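Local coordinates for protein transcriptional regulator URE2 (Saccharomyces cerevisiae, PDB 1K0D) that represses genes for nitrogen utilization by holding GATA-type transcriptional activators in the cytoplasm, and also has glutathione peroxidase activity, at residues 121-135 against 154-168. Numbering follows the deposited sequence.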
loop_
_atom_site.group_PDB
_atom_site.type_symbol
_atom_site.label_atom_id
_atom_site.label_comp_id
_atom_site.label_asym_id
_atom_site.label_seq_id
_atom_site.Cartn_x
_atom_site.Cartn_y
_atom_site.Cartn_z
ATOM N N TRP B 121 0.666 3.395 9.153
ATOM C CA TRP B 121 0.854 4.716 8.561
ATOM C C TRP B 121 1.363 4.608 7.130
ATOM O O TRP B 121 0.960 5.385 6.263
ATOM C CB TRP B 121 1.836 5.544 9.385
ATOM C CG TRP B 121 1.261 5.991 10.680
ATOM C CD1 TRP B 121 1.560 5.509 11.921
ATOM C CD2 TRP B 121 0.241 6.982 10.867
ATOM N NE1 TRP B 121 0.787 6.137 12.868
ATOM C CE2 TRP B 121 -0.032 7.044 12.251
ATOM C CE3 TRP B 121 -0.470 7.820 9.998
ATOM C CZ2 TRP B 121 -0.990 7.915 12.791
ATOM C CZ3 TRP B 121 -1.423 8.686 10.533
ATOM C CH2 TRP B 121 -1.673 8.725 11.919
ATOM N N LEU B 122 2.239 3.638 6.883
ATOM C CA LEU B 122 2.789 3.457 5.549
ATOM C C LEU B 122 1.688 3.058 4.561
ATOM O O LEU B 122 1.610 3.605 3.463
ATOM C CB LEU B 122 3.897 2.405 5.571
ATOM C CG LEU B 122 4.562 2.109 4.226
ATOM C CD1 LEU B 122 5.187 3.388 3.632
ATOM C CD2 LEU B 122 5.614 1.045 4.432
ATOM N N PHE B 123 0.838 2.112 4.951
ATOM C CA PHE B 123 -0.258 1.697 4.080
ATOM C C PHE B 123 -1.271 2.839 3.950
ATOM O O PHE B 123 -1.841 3.050 2.882
ATOM C CB PHE B 123 -0.933 0.423 4.613
ATOM C CG PHE B 123 -0.326 -0.854 4.083
ATOM C CD1 PHE B 123 0.603 -1.569 4.834
ATOM C CD2 PHE B 123 -0.670 -1.327 2.815
ATOM C CE1 PHE B 123 1.186 -2.739 4.337
ATOM C CE2 PHE B 123 -0.095 -2.497 2.302
ATOM C CZ PHE B 123 0.839 -3.206 3.069
ATOM N N PHE B 124 -1.481 3.588 5.028
ATOM C CA PHE B 124 -2.401 4.732 4.991
ATOM C C PHE B 124 -1.889 5.757 3.958
ATOM O O PHE B 124 -2.651 6.274 3.135
ATOM C CB PHE B 124 -2.482 5.377 6.379
ATOM C CG PHE B 124 -3.340 6.615 6.439
ATOM C CD1 PHE B 124 -4.651 6.598 5.965
ATOM C CD2 PHE B 124 -2.856 7.779 7.021
ATOM C CE1 PHE B 124 -5.470 7.724 6.075
ATOM C CE2 PHE B 124 -3.663 8.914 7.139
ATOM C CZ PHE B 124 -4.975 8.886 6.665
ATOM N N GLN B 125 -0.588 6.025 3.985
ATOM C CA GLN B 125 0.013 6.976 3.048
ATOM C C GLN B 125 -0.075 6.523 1.588
ATOM O O GLN B 125 -0.550 7.267 0.731
ATOM C CB GLN B 125 1.486 7.224 3.414
ATOM C CG GLN B 125 2.142 8.379 2.646
ATOM C CD GLN B 125 2.565 8.003 1.232
ATOM O OE1 GLN B 125 2.333 8.753 0.288
ATOM N NE2 GLN B 125 3.200 6.847 1.087
ATOM N N THR B 126 0.376 5.304 1.305
ATOM C CA THR B 126 0.369 4.779 -0.060
ATOM C C THR B 126 -1.021 4.507 -0.637
ATOM O O THR B 126 -1.235 4.644 -1.847
ATOM C CB THR B 126 1.174 3.462 -0.158
ATOM O OG1 THR B 126 0.536 2.453 0.635
ATOM C CG2 THR B 126 2.595 3.659 0.348
ATOM N N SER B 127 -1.960 4.131 0.227
ATOM C CA SER B 127 -3.312 3.800 -0.207
ATOM C C SER B 127 -4.395 4.855 0.003
ATOM O O SER B 127 -5.341 4.922 -0.781
ATOM C CB SER B 127 -3.746 2.491 0.461
ATOM O OG SER B 127 -2.769 1.477 0.227
ATOM N N GLY B 128 -4.274 5.674 1.044
ATOM C CA GLY B 128 -5.296 6.679 1.291
ATOM C C GLY B 128 -4.909 8.125 1.035
ATOM O O GLY B 128 -5.764 8.975 0.808
ATOM N N HIS B 129 -3.612 8.391 1.065
ATOM C CA HIS B 129 -3.051 9.722 0.870
ATOM C C HIS B 129 -2.653 9.982 -0.592
ATOM O O HIS B 129 -3.291 10.782 -1.285
ATOM C CB HIS B 129 -1.852 9.852 1.821
ATOM C CG HIS B 129 -1.024 11.083 1.636
ATOM N ND1 HIS B 129 0.184 11.069 0.966
ATOM C CD2 HIS B 129 -1.174 12.341 2.117
ATOM C CE1 HIS B 129 0.744 12.264 1.052
ATOM N NE2 HIS B 129 -0.059 13.053 1.745
ATOM N N ALA B 130 -1.627 9.285 -1.068
ATOM C CA ALA B 130 -1.136 9.469 -2.425
ATOM C C ALA B 130 -2.177 9.282 -3.527
ATOM O O ALA B 130 -2.280 10.111 -4.431
ATOM C CB ALA B 130 0.061 8.546 -2.673
ATOM N N PRO B 131 -2.960 8.191 -3.477
ATOM C CA PRO B 131 -3.966 7.985 -4.527
ATOM C C PRO B 131 -4.955 9.140 -4.633
ATOM O O PRO B 131 -5.333 9.541 -5.733
ATOM C CB PRO B 131 -4.647 6.679 -4.105
ATOM C CG PRO B 131 -3.538 5.944 -3.400
ATOM C CD PRO B 131 -2.905 7.033 -2.569
ATOM N N MET B 132 -5.371 9.665 -3.486
ATOM C CA MET B 132 -6.328 10.761 -3.445
ATOM C C MET B 132 -5.736 12.063 -3.978
ATOM O O MET B 132 -6.406 12.811 -4.690
ATOM C CB MET B 132 -6.841 10.955 -2.016
ATOM C CG MET B 132 -7.621 9.761 -1.479
ATOM S SD MET B 132 -9.093 9.380 -2.480
ATOM C CE MET B 132 -8.519 7.970 -3.424
ATOM N N ILE B 133 -4.490 12.349 -3.624
ATOM C CA ILE B 133 -3.850 13.557 -4.122
ATOM C C ILE B 133 -3.786 13.403 -5.636
ATOM O O ILE B 133 -3.983 14.365 -6.382
ATOM C CB ILE B 133 -2.433 13.717 -3.556
ATOM C CG1 ILE B 133 -2.512 14.021 -2.053
ATOM C CG2 ILE B 133 -1.691 14.826 -4.303
ATOM C CD1 ILE B 133 -1.152 14.043 -1.365
ATOM N N GLY B 134 -3.533 12.175 -6.077
ATOM C CA GLY B 134 -3.461 11.897 -7.500
ATOM C C GLY B 134 -4.784 12.134 -8.213
ATOM O O GLY B 134 -4.809 12.658 -9.323
ATOM N N GLN B 135 -5.892 11.758 -7.586
ATOM C CA GLN B 135 -7.185 11.953 -8.222
ATOM C C GLN B 135 -7.562 13.436 -8.250
ATOM O O GLN B 135 -8.167 13.901 -9.214
ATOM C CB GLN B 135 -8.279 11.153 -7.508
ATOM C CG GLN B 135 -8.013 9.646 -7.410
ATOM C CD GLN B 135 -7.303 9.083 -8.630
ATOM O OE1 GLN B 135 -6.167 8.627 -8.533
ATOM N NE2 GLN B 135 -7.959 9.119 -9.777
ATOM N N TYR B 154 -12.288 14.816 -4.110
ATOM C CA TYR B 154 -10.919 14.448 -3.787
ATOM C C TYR B 154 -10.124 15.464 -2.981
ATOM O O TYR B 154 -9.283 15.087 -2.159
ATOM C CB TYR B 154 -10.192 14.072 -5.074
ATOM C CG TYR B 154 -10.812 12.848 -5.691
ATOM C CD1 TYR B 154 -11.554 12.930 -6.868
ATOM C CD2 TYR B 154 -10.732 11.608 -5.042
ATOM C CE1 TYR B 154 -12.206 11.809 -7.384
ATOM C CE2 TYR B 154 -11.380 10.482 -5.545
ATOM C CZ TYR B 154 -12.115 10.593 -6.716
ATOM O OH TYR B 154 -12.755 9.491 -7.207
ATOM N N THR B 155 -10.383 16.748 -3.200
ATOM C CA THR B 155 -9.670 17.768 -2.444
ATOM C C THR B 155 -10.101 17.677 -0.978
ATOM O O THR B 155 -9.283 17.821 -0.071
ATOM C CB THR B 155 -9.966 19.167 -2.983
ATOM O OG1 THR B 155 -9.684 19.197 -4.390
ATOM C CG2 THR B 155 -9.088 20.191 -2.286
ATOM N N ASP B 156 -11.388 17.427 -0.756
ATOM C CA ASP B 156 -11.909 17.290 0.599
ATOM C C ASP B 156 -11.272 16.083 1.283
ATOM O O ASP B 156 -10.918 16.145 2.455
ATOM C CB ASP B 156 -13.421 17.088 0.582
ATOM C CG ASP B 156 -14.179 18.361 0.296
ATOM O OD1 ASP B 156 -15.422 18.295 0.201
ATOM O OD2 ASP B 156 -13.537 19.423 0.170
ATOM N N GLU B 157 -11.140 14.984 0.547
ATOM C CA GLU B 157 -10.557 13.771 1.114
ATOM C C GLU B 157 -9.107 13.996 1.522
ATOM O O GLU B 157 -8.675 13.521 2.576
ATOM C CB GLU B 157 -10.656 12.607 0.120
ATOM C CG GLU B 157 -10.070 11.288 0.627
ATOM C CD GLU B 157 -10.732 10.775 1.906
ATOM O OE1 GLU B 157 -10.218 9.791 2.482
ATOM O OE2 GLU B 157 -11.762 11.343 2.336
ATOM N N VAL B 158 -8.358 14.725 0.700
ATOM C CA VAL B 158 -6.965 15.004 1.024
ATOM C C VAL B 158 -6.858 15.840 2.303
ATOM O O VAL B 158 -5.987 15.587 3.138
ATOM C CB VAL B 158 -6.246 15.721 -0.140
ATOM C CG1 VAL B 158 -4.811 16.071 0.258
ATOM C CG2 VAL B 158 -6.229 14.813 -1.354
ATOM N N ARG B 159 -7.741 16.826 2.467
ATOM C CA ARG B 159 -7.720 17.650 3.683
ATOM C C ARG B 159 -8.104 16.779 4.865
ATOM O O ARG B 159 -7.621 16.969 5.979
ATOM C CB ARG B 159 -8.717 18.811 3.606
ATOM C CG ARG B 159 -8.290 19.969 2.737
ATOM C CD ARG B 159 -9.307 21.097 2.858
ATOM N NE ARG B 159 -9.542 21.739 1.570
ATOM C CZ ARG B 159 -8.750 22.655 1.033
ATOM N NH1 ARG B 159 -7.663 23.061 1.672
ATOM N NH2 ARG B 159 -9.037 23.149 -0.156
ATOM N N ARG B 160 -9.001 15.834 4.616
ATOM C CA ARG B 160 -9.439 14.931 5.662
ATOM C C ARG B 160 -8.266 14.061 6.133
ATOM O O ARG B 160 -8.011 13.957 7.331
ATOM C CB ARG B 160 -10.577 14.045 5.146
ATOM C CG ARG B 160 -11.037 13.001 6.150
ATOM C CD ARG B 160 -11.858 11.917 5.487
ATOM N NE ARG B 160 -11.839 10.710 6.296
ATOM C CZ ARG B 160 -11.006 9.688 6.118
ATOM N NH1 ARG B 160 -10.115 9.701 5.141
ATOM N NH2 ARG B 160 -11.051 8.658 6.948
ATOM N N VAL B 161 -7.542 13.449 5.198
ATOM C CA VAL B 161 -6.427 12.598 5.593
ATOM C C VAL B 161 -5.330 13.412 6.265
ATOM O O VAL B 161 -4.658 12.916 7.172
ATOM C CB VAL B 161 -5.854 11.780 4.396
ATOM C CG1 VAL B 161 -6.930 10.841 3.861
ATOM C CG2 VAL B 161 -5.368 12.693 3.297
ATOM N N TYR B 162 -5.148 14.662 5.841
ATOM C CA TYR B 162 -4.141 15.497 6.478
ATOM C C TYR B 162 -4.584 15.836 7.894
ATOM O O TYR B 162 -3.760 16.032 8.779
ATOM C CB TYR B 162 -3.872 16.772 5.669
ATOM C CG TYR B 162 -2.699 16.602 4.722
ATOM C CD1 TYR B 162 -2.895 16.264 3.386
ATOM C CD2 TYR B 162 -1.392 16.705 5.185
ATOM C CE1 TYR B 162 -1.821 16.028 2.535
ATOM C CE2 TYR B 162 -0.307 16.470 4.344
ATOM C CZ TYR B 162 -0.529 16.132 3.019
ATOM O OH TYR B 162 0.541 15.896 2.182
ATOM N N GLY B 163 -5.894 15.877 8.108
ATOM C CA GLY B 163 -6.409 16.154 9.436
ATOM C C GLY B 163 -6.095 14.986 10.359
ATOM O O GLY B 163 -5.852 15.176 11.550
ATOM N N VAL B 164 -6.103 13.769 9.811
ATOM C CA VAL B 164 -5.792 12.575 10.598
ATOM C C VAL B 164 -4.333 12.651 11.053
ATOM O O VAL B 164 -4.006 12.335 12.200
ATOM C CB VAL B 164 -5.996 11.279 9.772
ATOM C CG1 VAL B 164 -5.578 10.064 10.583
ATOM C CG2 VAL B 164 -7.455 11.155 9.359
ATOM N N VAL B 165 -3.454 13.079 10.154
ATOM C CA VAL B 165 -2.038 13.208 10.488
ATOM C C VAL B 165 -1.828 14.338 11.506
ATOM O O VAL B 165 -1.066 14.198 12.468
ATOM C CB VAL B 165 -1.192 13.504 9.226
ATOM C CG1 VAL B 165 0.257 13.720 9.611
ATOM C CG2 VAL B 165 -1.311 12.344 8.236
ATOM N N GLU B 166 -2.509 15.458 11.285
ATOM C CA GLU B 166 -2.411 16.611 12.175
ATOM C C GLU B 166 -2.811 16.202 13.593
ATOM O O GLU B 166 -2.084 16.458 14.552
ATOM C CB GLU B 166 -3.333 17.731 11.684
ATOM C CG GLU B 166 -3.294 18.989 12.537
ATOM C CD GLU B 166 -2.008 19.780 12.363
ATOM O OE1 GLU B 166 -1.816 20.777 13.096
ATOM O OE2 GLU B 166 -1.188 19.414 11.491
ATOM N N MET B 167 -3.972 15.566 13.714
ATOM C CA MET B 167 -4.484 15.115 15.003
ATOM C C MET B 167 -3.481 14.198 15.711
ATOM O O MET B 167 -3.157 14.407 16.881
ATOM C CB MET B 167 -5.828 14.396 14.799
ATOM C CG MET B 167 -6.422 13.748 16.049
ATOM S SD MET B 167 -8.147 13.180 15.819
ATOM C CE MET B 167 -7.915 11.685 14.792
ATOM N N ALA B 168 -2.989 13.186 15.004
ATOM C CA ALA B 168 -2.027 12.261 15.586
ATOM C C ALA B 168 -0.786 13.002 16.090
ATOM O O ALA B 168 -0.291 12.723 17.184
ATOM C CB ALA B 168 -1.630 11.202 14.565
HETATM O O HOH W 1 -8.226 8.392 1.908
#
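His129 swings its imidazole out with CG anti to the backbone N (chi1 172°), which carries NE2 to the phenol of Tyr162. His129 NE2 donates to Tyr162 OH at 2.9 Å, nearly straight (173°) and in the imidazole plane. The phenol oxygen is also hydrogen-bonded to Asn223, and Ile133 CD1 lies over one imidazole face. A histidine suits this buried spot, offering a flat surface for packing and an N-H for one directed bond.

Toward the amino end of 121-135, rings meet small aliphatic groups. Phe124 sends its CZ to 3.8 Å from Val161 CB, beside Val164, while Trp121 CH2 rests 3.6 Å from Ala168 CB, whose small methyl lets the indole come close. At the other end, Gln135 CB sits over the centre of the Tyr154 ring, 3.5 Å from its centroid, a CH-pi contact. Met132 has CG anti to its carbonyl carbon, against Glu157 CG; the bend at chi2 then brings SD to the edge of the Tyr154 ring, 3.8 Å from Tyr154 CD2, a Met-aromatic contact. A water links Gly128 O to the Glu157 carboxylate, which is salt-bridged to Arg160.

The two helices run roughly antiparallel (151°), 8.4 Å apart at closest approach, in the all-helical C-terminal domain of the GST fold. The wider pi-type turn at 125-129 lies near the bound glutathione. Helix 220-223 packs on 121-135 through Trp222, helix 238-248 covers Tyr162 and Val165, and from the second subunit Gln135 reaches Tyr154 while Trp85, ending that subunit's strand 82-85, meets Trp121 edge-to-face.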